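Local structure of putative pectin lyase (Geobacillus virus E2, 7CHU) at residues N155-F160 / M177-Q182; I73-K78 / I98-S103. The protein is a tailspike of a deep-sea thermophilic bacteriophage that probably recognises the surface of the host cell, and possibly degrades its polysaccharide, during cell invasion. All coordinates share one frame; numbering follows the deposited sequence.

Contact 1: residues N155-F160 / M177-Q182; sequences NPVFEF and MCIDGQ
Val157 and Phe158, at a bend between two faces of the fold, reach across to Ile179 and Met177 on strand 177-180, and the whole join is apolar, with no hydrogen bond passing between the two segments. Ile179 is the hub. Its two branches divide the work: CG2 meets the valine, with Val157 CG2 lying 3.7 Å from Ile179 CG2 as the two side chains lie alongside and run antiparallel, while CG1 and CD1 serve the phenylalanine. The division follows from chi1 of Ile179 (-71°), which sets CG1 anti to the carbonyl carbon and leaves CG2 anti to the backbone N. Toward segment 177-182 the Phe158 ring presents CD2 and CE2: Ile179 CD1 lies in the ring plane at its edge, and Ile179 CG1 approaches obliquely, 3.9 Å from Phe158 CE2. The Met177 chain, bent at its last torsion (chi3 65°), brings SD within 4.0 Å of Phe158 CE2, an oblique Met-aromatic contact.

This is the packing inside a right-handed parallel beta-helix of the pectate lyase kind, in which strands of different faces send side chains into a shared core. Strand 177-180 pairs with 145-149 and 202-205, whereas 156-160 pairs with 128-130 and 187-195. The neighbouring strands add to the same core, with Ile147 beside Val157, and Ile128 and Ile130 beside Phe158.

Away from this tight centre the contact gives way to polar groups. The CB of Asp180 is directed away from segment 155-160; its OD1 accepts from Gln182 N at 2.9 Å, from above the carboxylate plane, in an Asx turn. The other oxygen, OD2, forms a salt bridge with Lys148, and the exposed Gln182 uses NE2 to bind the backbone oxygen of Ser149.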
ATOM      1  N   ASN A 155      -9.557 -25.023 -22.027  1.00 19.20           N
ATOM      2  CA  ASN A 155     -10.530 -23.967 -21.790  1.00 19.65           C
ATOM      3  C   ASN A 155     -10.453 -23.468 -20.354  1.00 18.12           C
ATOM      4  O   ASN A 155      -9.948 -24.165 -19.470  1.00 15.21           O
ATOM      5  CB  ASN A 155     -11.952 -24.461 -22.065  1.00 16.73           C
ATOM      6  CG  ASN A 155     -12.383 -24.234 -23.514  1.00 20.85           C
ATOM      7  OD1 ASN A 155     -11.718 -23.524 -24.270  1.00 20.13           O
ATOM      8  ND2 ASN A 155     -13.496 -24.845 -23.902  1.00 18.54           N
ATOM      9  N   PRO A 156     -10.967 -22.269 -20.093  1.00 18.27           N
ATOM     10  CA  PRO A 156     -11.035 -21.779 -18.712  1.00 17.90           C
ATOM     11  C   PRO A 156     -12.207 -22.387 -17.956  1.00 17.79           C
ATOM     12  O   PRO A 156     -13.178 -22.855 -18.550  1.00 17.52           O
ATOM     13  CB  PRO A 156     -11.209 -20.267 -18.875  1.00 14.18           C
ATOM     14  CG  PRO A 156     -11.783 -20.082 -20.249  1.00 17.72           C
ATOM     15  CD  PRO A 156     -11.233 -21.204 -21.081  1.00 16.30           C
ATOM     16  N   VAL A 157     -12.082 -22.395 -16.624  1.00 15.14           N
ATOM     17  CA  VAL A 157     -13.204 -22.779 -15.769  1.00 16.50           C
ATOM     18  C   VAL A 157     -14.272 -21.697 -15.814  1.00 18.08           C
ATOM     19  O   VAL A 157     -15.446 -21.966 -16.095  1.00 15.89           O
ATOM     20  CB  VAL A 157     -12.729 -23.036 -14.326  1.00 16.25           C
ATOM     21  CG1 VAL A 157     -13.897 -23.448 -13.452  1.00 17.58           C
ATOM     22  CG2 VAL A 157     -11.688 -24.114 -14.287  1.00 19.15           C
ATOM     23  N   PHE A 158     -13.868 -20.445 -15.580  1.00 14.82           N
ATOM     24  CA  PHE A 158     -14.737 -19.283 -15.722  1.00 16.90           C
ATOM     25  C   PHE A 158     -14.172 -18.410 -16.831  1.00 17.79           C
ATOM     26  O   PHE A 158     -13.057 -17.896 -16.700  1.00 13.87           O
ATOM     27  CB  PHE A 158     -14.810 -18.467 -14.426  1.00 15.15           C
ATOM     28  CG  PHE A 158     -15.538 -19.142 -13.312  1.00 16.94           C
ATOM     29  CD1 PHE A 158     -16.839 -19.603 -13.487  1.00 18.64           C
ATOM     30  CD2 PHE A 158     -14.937 -19.284 -12.069  1.00 18.33           C
ATOM     31  CE1 PHE A 158     -17.518 -20.208 -12.440  1.00 21.22           C
ATOM     32  CE2 PHE A 158     -15.610 -19.883 -11.022  1.00 18.93           C
ATOM     33  CZ  PHE A 158     -16.894 -20.351 -11.202  1.00 16.09           C
ATOM     34  N   GLU A 159     -14.972 -18.178 -17.877  1.00 13.74           N
ATOM     35  CA  GLU A 159     -14.629 -17.261 -18.955  1.00 15.17           C
ATOM     36  C   GLU A 159     -15.484 -16.002 -18.829  1.00 17.21           C
ATOM     37  O   GLU A 159     -16.712 -16.063 -18.991  1.00 17.17           O
ATOM     38  CB  GLU A 159     -14.838 -17.926 -20.328  1.00 14.78           C
ATOM     39  CG  GLU A 159     -14.310 -17.076 -21.498  1.00 16.65           C
ATOM     40  CD  GLU A 159     -14.708 -17.607 -22.905  1.00 22.88           C
ATOM     41  OE1 GLU A 159     -15.816 -18.163 -23.078  1.00 27.01           O
ATOM     42  OE2 GLU A 159     -13.915 -17.443 -23.857  1.00 27.43           O
ATOM     43  N   PHE A 160     -14.836 -14.861 -18.571  1.00 13.19           N
ATOM     44  CA  PHE A 160     -15.465 -13.543 -18.611  1.00 14.23           C
ATOM     45  C   PHE A 160     -15.053 -12.904 -19.930  1.00 13.20           C
ATOM     46  O   PHE A 160     -13.870 -12.632 -20.140  1.00 16.92           O
ATOM     47  CB  PHE A 160     -15.024 -12.640 -17.444  1.00 13.61           C
ATOM     48  CG  PHE A 160     -15.410 -13.128 -16.058  1.00 14.07           C
ATOM     49  CD1 PHE A 160     -14.663 -14.115 -15.424  1.00 14.89           C
ATOM     50  CD2 PHE A 160     -16.496 -12.568 -15.379  1.00 15.11           C
ATOM     51  CE1 PHE A 160     -15.001 -14.547 -14.149  1.00 16.40           C
ATOM     52  CE2 PHE A 160     -16.843 -12.990 -14.108  1.00 14.18           C
ATOM     53  CZ  PHE A 160     -16.099 -13.997 -13.497  1.00 14.91           C
ATOM     54  N   MET A 177     -13.566 -17.381  -3.096  1.00 12.81           N
ATOM     55  CA  MET A 177     -13.694 -18.750  -3.587  1.00 14.81           C
ATOM     56  C   MET A 177     -12.386 -19.149  -4.269  1.00 16.75           C
ATOM     57  O   MET A 177     -11.561 -18.294  -4.604  1.00 16.11           O
ATOM     58  CB  MET A 177     -14.883 -18.899  -4.557  1.00 12.66           C
ATOM     59  CG  MET A 177     -14.618 -18.357  -5.963  1.00 19.05           C
ATOM     60  SD  MET A 177     -15.963 -18.758  -7.161  0.64 16.97           S
ATOM     61  CE  MET A 177     -17.253 -17.835  -6.409  1.00  9.60           C
ATOM     62  N   CYS A 178     -12.205 -20.464  -4.461  1.00 16.11           N
ATOM     63  CA  CYS A 178     -11.015 -21.046  -5.094  1.00 18.07           C
ATOM     64  C   CYS A 178     -11.432 -21.749  -6.382  1.00 17.75           C
ATOM     65  O   CYS A 178     -12.495 -22.380  -6.439  1.00 17.20           O
ATOM     66  CB  CYS A 178     -10.295 -22.080  -4.169  1.00 14.97           C
ATOM     67  SG  CYS A 178      -8.703 -22.804  -4.827  1.00 38.38           S
ATOM     68  N   ILE A 179     -10.598 -21.632  -7.416  1.00 16.66           N
ATOM     69  CA  ILE A 179     -10.670 -22.489  -8.597  1.00 16.38           C
ATOM     70  C   ILE A 179      -9.481 -23.442  -8.536  1.00 20.07           C
ATOM     71  O   ILE A 179      -8.324 -23.000  -8.537  1.00 20.82           O
ATOM     72  CB  ILE A 179     -10.655 -21.685  -9.906  1.00 19.36           C
ATOM     73  CG1 ILE A 179     -11.970 -20.929 -10.087  1.00 21.02           C
ATOM     74  CG2 ILE A 179     -10.442 -22.641 -11.097  1.00 18.85           C
ATOM     75  CD1 ILE A 179     -12.026 -19.575  -9.357  1.00 19.55           C
ATOM     76  N   ASP A 180      -9.759 -24.745  -8.477  1.00 17.56           N
ATOM     77  CA  ASP A 180      -8.730 -25.779  -8.363  1.00 17.46           C
ATOM     78  C   ASP A 180      -8.743 -26.604  -9.648  1.00 20.96           C
ATOM     79  O   ASP A 180      -9.696 -27.362  -9.897  1.00 16.05           O
ATOM     80  CB  ASP A 180      -8.984 -26.645  -7.129  1.00 20.69           C
ATOM     81  CG  ASP A 180      -7.989 -27.795  -6.977  1.00 26.37           C
ATOM     82  OD1 ASP A 180      -7.073 -27.979  -7.834  1.00 24.41           O
ATOM     83  OD2 ASP A 180      -8.139 -28.537  -5.977  1.00 27.67           O
ATOM     84  N   GLY A 181      -7.678 -26.453 -10.459  1.00 17.90           N
ATOM     85  CA  GLY A 181      -7.584 -27.128 -11.749  1.00 15.04           C
ATOM     86  C   GLY A 181      -7.237 -28.599 -11.669  1.00 17.54           C
ATOM     87  O   GLY A 181      -7.306 -29.298 -12.687  1.00 16.74           O
ATOM     88  N   GLN A 182      -6.875 -29.079 -10.475  1.00 14.16           N
ATOM     89  CA  GLN A 182      -6.556 -30.490 -10.230  1.00 19.47           C
ATOM     90  C   GLN A 182      -5.459 -30.985 -11.175  1.00 20.71           C
ATOM     91  O   GLN A 182      -5.439 -32.155 -11.564  1.00 20.51           O
ATOM     92  CB  GLN A 182      -7.803 -31.379 -10.321  1.00 16.97           C
ATOM     93  CG  GLN A 182      -8.956 -30.917  -9.394  1.00 18.90           C
ATOM     94  CD  GLN A 182     -10.085 -31.931  -9.290  1.00 26.41           C
ATOM     95  OE1 GLN A 182     -10.112 -32.716  -8.353  1.00 32.83           O
ATOM     96  NE2 GLN A 182     -11.044 -31.895 -10.227  1.00 21.15           N
TER

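Contact 2: residues I73-K78 / I98-S103; sequences IAVNVK and INSIVS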
ATOM      1  N   ILE A  73     -30.826 -10.388  -2.276  1.00 26.20           N
ATOM      2  CA  ILE A  73     -29.426 -10.206  -1.910  1.00 28.25           C
ATOM      3  C   ILE A  73     -28.504 -10.865  -2.934  1.00 27.76           C
ATOM      4  O   ILE A  73     -27.403 -10.376  -3.194  1.00 24.53           O
ATOM      5  CB  ILE A  73     -29.178 -10.759  -0.495  1.00 27.77           C
ATOM      6  CG1 ILE A  73     -30.147 -10.130   0.495  1.00 29.19           C
ATOM      7  CG2 ILE A  73     -27.754 -10.466  -0.050  1.00 31.29           C
ATOM      8  CD1 ILE A  73     -29.656  -8.802   1.039  1.00 31.19           C
ATOM      9  N   ALA A  74     -28.935 -11.977  -3.530  1.00 23.59           N
ATOM     10  CA  ALA A  74     -28.070 -12.728  -4.432  1.00 21.64           C
ATOM     11  C   ALA A  74     -28.854 -13.879  -5.035  1.00 23.64           C
ATOM     12  O   ALA A  74     -29.828 -14.365  -4.453  1.00 23.90           O
ATOM     13  CB  ALA A  74     -26.827 -13.271  -3.707  1.00 18.14           C
ATOM     14  N   VAL A  75     -28.421 -14.298  -6.221  1.00 18.97           N
ATOM     15  CA  VAL A  75     -28.857 -15.552  -6.808  1.00 17.48           C
ATOM     16  C   VAL A  75     -27.961 -16.641  -6.240  1.00 19.08           C
ATOM     17  O   VAL A  75     -26.748 -16.622  -6.454  1.00 19.16           O
ATOM     18  CB  VAL A  75     -28.786 -15.510  -8.337  1.00 19.95           C
ATOM     19  CG1 VAL A  75     -29.204 -16.848  -8.917  1.00 20.81           C
ATOM     20  CG2 VAL A  75     -29.668 -14.397  -8.858  1.00 25.58           C
ATOM     21  N   ASN A  76     -28.555 -17.580  -5.510  1.00 16.44           N
ATOM     22  CA  ASN A  76     -27.847 -18.715  -4.935  1.00 15.17           C
ATOM     23  C   ASN A  76     -27.862 -19.863  -5.935  1.00 18.23           C
ATOM     24  O   ASN A  76     -28.939 -20.286  -6.385  1.00 16.24           O
ATOM     25  CB  ASN A  76     -28.508 -19.126  -3.611  1.00 14.22           C
ATOM     26  CG  ASN A  76     -27.653 -20.074  -2.778  1.00 15.37           C
ATOM     27  OD1 ASN A  76     -27.167 -21.071  -3.277  1.00 16.94           O
ATOM     28  ND2 ASN A  76     -27.450 -19.744  -1.495  1.00 16.27           N
ATOM     29  N   VAL A  77     -26.674 -20.363  -6.297  1.00 15.06           N
ATOM     30  CA  VAL A  77     -26.604 -21.466  -7.259  1.00 12.85           C
ATOM     31  C   VAL A  77     -27.362 -22.689  -6.752  1.00 17.26           C
ATOM     32  O   VAL A  77     -27.818 -23.508  -7.550  1.00 15.57           O
ATOM     33  CB  VAL A  77     -25.136 -21.831  -7.591  1.00 16.18           C
ATOM     34  CG1 VAL A  77     -24.427 -20.642  -8.229  1.00 13.62           C
ATOM     35  CG2 VAL A  77     -24.391 -22.327  -6.321  1.00 11.91           C
ATOM     36  N   LYS A  78     -27.553 -22.818  -5.437  1.00 15.43           N
ATOM     37  CA  LYS A  78     -28.314 -23.963  -4.936  1.00 16.30           C
ATOM     38  C   LYS A  78     -29.760 -23.936  -5.423  1.00 17.59           C
ATOM     39  O   LYS A  78     -30.401 -24.986  -5.526  1.00 16.09           O
ATOM     40  CB  LYS A  78     -28.277 -23.993  -3.405  1.00 17.70           C
ATOM     41  CG  LYS A  78     -27.981 -25.351  -2.826  1.00 28.87           C
ATOM     42  CD  LYS A  78     -28.326 -25.425  -1.347  1.00 36.09           C
ATOM     43  CE  LYS A  78     -28.507 -26.874  -0.900  1.00 41.32           C
ATOM     44  NZ  LYS A  78     -28.181 -27.065   0.551  1.00 50.69           N
ATOM     45  N   ILE A  98     -26.011 -18.297 -13.355  1.00 16.74           N
ATOM     46  CA  ILE A  98     -25.432 -17.101 -13.963  1.00 15.96           C
ATOM     47  C   ILE A  98     -26.340 -16.561 -15.071  1.00 15.24           C
ATOM     48  O   ILE A  98     -26.571 -15.350 -15.169  1.00 15.51           O
ATOM     49  CB  ILE A  98     -24.025 -17.428 -14.504  1.00 13.59           C
ATOM     50  CG1 ILE A  98     -23.019 -17.592 -13.360  1.00 11.86           C
ATOM     51  CG2 ILE A  98     -23.572 -16.389 -15.521  1.00 17.87           C
ATOM     52  CD1 ILE A  98     -21.796 -18.312 -13.777  1.00 15.42           C
ATOM     53  N   ASN A  99     -26.860 -17.449 -15.926  1.00 15.16           N
ATOM     54  CA  ASN A  99     -27.740 -17.015 -17.020  1.00 16.95           C
ATOM     55  C   ASN A  99     -29.029 -16.380 -16.525  1.00 18.68           C
ATOM     56  O   ASN A  99     -29.623 -15.577 -17.254  1.00 16.89           O
ATOM     57  CB  ASN A  99     -28.085 -18.187 -17.934  1.00 12.89           C
ATOM     58  CG  ASN A  99     -26.913 -18.612 -18.786  1.00 20.71           C
ATOM     59  OD1 ASN A  99     -25.910 -17.903 -18.871  1.00 21.46           O
ATOM     60  ND2 ASN A  99     -27.027 -19.774 -19.414  1.00 23.22           N
ATOM     61  N   SER A 100     -29.455 -16.691 -15.296  1.00 14.51           N
ATOM     62  CA  SER A 100     -30.681 -16.104 -14.761  1.00 17.96           C
ATOM     63  C   SER A 100     -30.500 -14.658 -14.353  1.00 19.60           C
ATOM     64  O   SER A 100     -31.496 -13.994 -14.066  1.00 19.19           O
ATOM     65  CB  SER A 100     -31.188 -16.909 -13.564  1.00 16.93           C
ATOM     66  OG  SER A 100     -30.353 -16.727 -12.413  1.00 18.22           O
ATOM     67  N   ILE A 101     -29.259 -14.164 -14.263  1.00 16.57           N
ATOM     68  CA  ILE A 101     -29.061 -12.742 -14.006  1.00 17.87           C
ATOM     69  C   ILE A 101     -29.512 -11.946 -15.225  1.00 19.59           C
ATOM     70  O   ILE A 101     -29.101 -12.212 -16.366  1.00 21.81           O
ATOM     71  CB  ILE A 101     -27.591 -12.435 -13.668  1.00 23.06           C
ATOM     72  CG1 ILE A 101     -27.170 -13.156 -12.392  1.00 19.37           C
ATOM     73  CG2 ILE A 101     -27.402 -10.928 -13.510  1.00 23.02           C
ATOM     74  CD1 ILE A 101     -27.698 -12.532 -11.157  1.00 21.26           C
ATOM     75  N   VAL A 102     -30.351 -10.953 -14.981  1.00 18.48           N
ATOM     76  CA  VAL A 102     -30.845 -10.064 -16.015  1.00 20.57           C
ATOM     77  C   VAL A 102     -29.855  -8.911 -16.150  1.00 22.27           C
ATOM     78  O   VAL A 102     -29.723  -8.096 -15.238  1.00 21.86           O
ATOM     79  CB  VAL A 102     -32.250  -9.568 -15.663  1.00 22.15           C
ATOM     80  CG1 VAL A 102     -32.761  -8.630 -16.732  1.00 20.94           C
ATOM     81  CG2 VAL A 102     -33.196 -10.763 -15.519  1.00 20.31           C
ATOM     82  N   SER A 103     -29.140  -8.846 -17.276  1.00 17.69           N
ATOM     83  CA  SER A 103     -28.197  -7.749 -17.450  1.00 19.21           C
ATOM     84  C   SER A 103     -27.929  -7.542 -18.935  1.00 20.30           C
ATOM     85  O   SER A 103     -28.551  -8.159 -19.795  1.00 20.28           O
ATOM     86  CB  SER A 103     -26.896  -8.010 -16.682  1.00 17.90           C
ATOM     87  OG  SER A 103     -26.038  -6.899 -16.838  1.00 19.32           O
TER
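Apolar packing between Val75 and Ile101 carries this small interface. Val75 CG2 meets Ile101 CD1 at 3.6 Å, methyl against methyl. The CB of Ile101 does not point straight at strand 75-76; the rest of the side chain makes up the difference, because CG1 stands anti to the carbonyl carbon (chi1 -62°) and chi2 of -76° swings CD1 toward the valine. The backbones stay well apart, Val75 CA being 7.7 Å from Ile101 CA. The buried Ile101 also packs on Val115 and Ile135.

The second kind of contact pairs a methyl with a hydroxyl. Val75 CG1 sits 3.7 Å from Ser100 OG, a van der Waals approach in which the two branches of one valine serve neighbouring residues. Ser100 OG finds its polar partner nearby, in a hydrogen bond with the backbone oxygen of Ala97. Phe80 touches both Val75 and Ser100 and so borders this part of the interface.

Hydrogen bonds work within each segment and not between them. In segment 98-103, Ile101 N donates to Ile98 O at 3.1 Å. At the end of the strand, Asn76 OD1 accepts from Lys78 N at 2.8 Å, in the carbonyl plane and on a lone pair, closing an Asx turn; ND2 of the same amide bonds to Thr72 of a second subunit.

Strand 75-76 pairs in parallel with 113-117, and the contact joins it to the chain just after helix 91-99, near the N-terminal end of the parallel beta-helix. Ile98 of that helix rests on strands 128-130 and 135-139, consistent with the helix that covers the N-terminal end of the core in pectate lyase-like beta-helices.

In the fold
The two contacts follow one another along the chain, contact 2 closing before contact 1 opens, and both lie in the pectate lyase-like part of the protein. Their centres are 18 Å apart and their nearest atoms about 5 Å, so they do not touch. Strand 128-130 comes between: Ile128 and Ile130 meet Phe158 of contact 1 and also Ile98 of segment 98-103. The touching side chains of contact 1 are buried in the core of the solenoid, about 20 Å from the centre of the chain, while contact 2 lies near its N-terminal end, about 31 Å out, where other subunits of the trimer approach segment 73-78. No subunit other than its own touches contact 1.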